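Local coordinates for biofilm-associated surface protein (Staphylococcus aureus, PDB 7C7U), which is a cell wall-anchored surface protein involved in biofilm formation, in which bound calcium probably modulates its assembly into functional amyloid, at residues S347-L351 with D422-Y427. Numbering follows the deposited sequence.
Sequences SEGNL and DEVVNY. With CA (calcium ion), chain G; CA (calcium ion), chain F.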
loop_
_atom_site.group_PDB
_atom_site.type_symbol
_atom_site.label_atom_id
_atom_site.label_comp_id
_atom_site.label_asym_id
_atom_site.label_seq_id
_atom_site.Cartn_x
_atom_site.Cartn_y
_atom_site.Cartn_z
ATOM N N SER A 347 -16.876 -21.637 -6.159
ATOM C CA SER A 347 -17.633 -21.944 -7.377
ATOM C C SER A 347 -17.752 -20.735 -8.305
ATOM O O SER A 347 -17.606 -20.862 -9.528
ATOM C CB SER A 347 -19.028 -22.479 -7.023
ATOM O OG SER A 347 -19.627 -21.760 -5.952
ATOM N N GLU A 348 -18.029 -19.557 -7.747
ATOM C CA GLU A 348 -18.186 -18.344 -8.544
ATOM C C GLU A 348 -16.857 -17.674 -8.896
ATOM O O GLU A 348 -16.873 -16.509 -9.317
ATOM C CB GLU A 348 -19.070 -17.340 -7.806
ATOM C CG GLU A 348 -20.308 -17.938 -7.187
ATOM C CD GLU A 348 -20.600 -17.314 -5.848
ATOM O OE1 GLU A 348 -21.555 -17.749 -5.176
ATOM O OE2 GLU A 348 -19.858 -16.384 -5.468
ATOM N N GLY A 349 -15.731 -18.377 -8.758
ATOM C CA GLY A 349 -14.441 -17.807 -9.099
ATOM C C GLY A 349 -13.926 -16.747 -8.152
ATOM O O GLY A 349 -13.011 -16.001 -8.514
ATOM N N ASN A 350 -14.483 -16.649 -6.947
ATOM C CA ASN A 350 -14.029 -15.658 -5.982
ATOM C C ASN A 350 -12.960 -16.227 -5.054
ATOM O O ASN A 350 -13.002 -17.400 -4.671
ATOM C CB ASN A 350 -15.208 -15.125 -5.173
ATOM C CG ASN A 350 -16.113 -14.262 -6.001
ATOM O OD1 ASN A 350 -15.645 -13.531 -6.875
ATOM N ND2 ASN A 350 -17.421 -14.347 -5.753
ATOM N N LEU A 351 -11.991 -15.380 -4.712
ATOM C CA LEU A 351 -10.897 -15.788 -3.847
ATOM C C LEU A 351 -11.392 -16.240 -2.476
ATOM O O LEU A 351 -12.149 -15.535 -1.801
ATOM C CB LEU A 351 -9.908 -14.628 -3.698
ATOM C CG LEU A 351 -8.956 -14.734 -2.511
ATOM C CD1 LEU A 351 -7.957 -15.835 -2.781
ATOM C CD2 LEU A 351 -8.265 -13.378 -2.276
ATOM N N ASP A 422 -11.821 -9.500 -5.905
ATOM C CA ASP A 422 -12.863 -10.103 -6.731
ATOM C C ASP A 422 -13.511 -9.055 -7.632
ATOM O O ASP A 422 -13.676 -9.264 -8.838
ATOM C CB ASP A 422 -13.922 -10.761 -5.841
ATOM C CG ASP A 422 -13.395 -11.959 -5.102
ATOM O OD1 ASP A 422 -12.518 -12.659 -5.660
ATOM O OD2 ASP A 422 -13.858 -12.196 -3.966
ATOM N N GLU A 423 -13.829 -7.896 -7.072
ATOM C CA GLU A 423 -14.444 -6.850 -7.881
ATOM C C GLU A 423 -13.528 -6.405 -9.016
ATOM O O GLU A 423 -13.954 -6.325 -10.176
ATOM C CB GLU A 423 -14.835 -5.680 -6.985
ATOM C CG GLU A 423 -16.058 -6.031 -6.132
ATOM C CD GLU A 423 -16.960 -4.857 -5.917
ATOM O OE1 GLU A 423 -16.972 -4.331 -4.780
ATOM O OE2 GLU A 423 -17.647 -4.443 -6.891
ATOM N N VAL A 424 -12.257 -6.129 -8.710
ATOM C CA VAL A 424 -11.355 -5.665 -9.757
ATOM C C VAL A 424 -11.157 -6.749 -10.800
ATOM O O VAL A 424 -11.165 -6.480 -12.009
ATOM C CB VAL A 424 -10.011 -5.210 -9.154
ATOM C CG1 VAL A 424 -8.952 -5.086 -10.249
ATOM C CG2 VAL A 424 -10.182 -3.896 -8.425
ATOM N N VAL A 425 -11.022 -7.993 -10.359
ATOM C CA VAL A 425 -10.591 -9.091 -11.217
ATOM C C VAL A 425 -11.764 -9.896 -11.764
ATOM O O VAL A 425 -11.793 -10.235 -12.947
ATOM C CB VAL A 425 -9.614 -10.003 -10.441
ATOM C CG1 VAL A 425 -9.256 -11.218 -11.270
ATOM C CG2 VAL A 425 -8.358 -9.222 -10.085
ATOM N N ASN A 426 -12.729 -10.238 -10.915
ATOM C CA ASN A 426 -13.759 -11.186 -11.336
ATOM C C ASN A 426 -14.977 -10.456 -11.896
ATOM O O ASN A 426 -15.351 -10.667 -13.053
ATOM C CB ASN A 426 -14.147 -12.107 -10.173
ATOM C CG ASN A 426 -14.892 -13.363 -10.635
ATOM O OD1 ASN A 426 -14.757 -13.809 -11.775
ATOM N ND2 ASN A 426 -15.675 -13.935 -9.739
ATOM N N TYR A 427 -15.583 -9.576 -11.100
ATOM C CA TYR A 427 -16.792 -8.893 -11.543
ATOM C C TYR A 427 -16.503 -7.762 -12.510
ATOM O O TYR A 427 -17.397 -7.374 -13.273
ATOM C CB TYR A 427 -17.558 -8.333 -10.340
ATOM C CG TYR A 427 -18.052 -9.406 -9.399
ATOM C CD1 TYR A 427 -19.308 -9.993 -9.578
ATOM C CD2 TYR A 427 -17.260 -9.852 -8.341
ATOM C CE1 TYR A 427 -19.765 -10.978 -8.724
ATOM C CE2 TYR A 427 -17.709 -10.835 -7.481
ATOM C CZ TYR A 427 -18.962 -11.393 -7.671
ATOM O OH TYR A 427 -19.406 -12.376 -6.816
HETATM CA CA CA G . -18.669 -2.564 -5.741
HETATM CA CA CA F . -17.236 -4.530 -2.503
HETATM O O HOH W 1 -15.677 -16.685 -12.596
HETATM O O HOH W 2 -11.495 -13.775 -8.454
HETATM O O HOH W 3 -12.447 -13.030 -1.807
#
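The amide of N350 packs among three side chains of helix 420-427: it meets the CE2 and OH end of the Y427 ring obliquely, planes 29° apart, stands nearly perpendicular to the amide of N426, and lies beside the carboxylate of D422, whose backbone C sits in plane at the ring's edge. The first turn of this helix carries E423, the last ligand of a calcium loop whose other ligands are D412, D414, D416 and K418 O, a spacing like that of an EF-hand loop; the contact ties to it the long loop between strands 323-331 and 359-369. E423 itself points away, its OE1 shared by two calcium ions. Asparagine suits position 350 because it both donates and accepts: ND2 gives a nearly straight bond to Y427 OH (3.0 Å), while OD1 accepts from N426 ND2 (2.9 Å), which sits above its carbonyl plane. The Y427 ring also makes a cation-pi contact with K418. A trans chi1 (-163°) carries the amide of N426 to where ND2 also reaches E348 O at 2.9 Å, in that carbonyl's plane, so two acceptors fix its orientation. G349 lies between them with a left-handed backbone (phi 72°), which glycine adopts without strain. A carboxylate suits position 422 because both oxygens accept: D422 OD2 takes a water that also donates to L351 O, and D422 OD1 takes a water shared with G349 O and, on its syn side, L351 N at 2.9 Å.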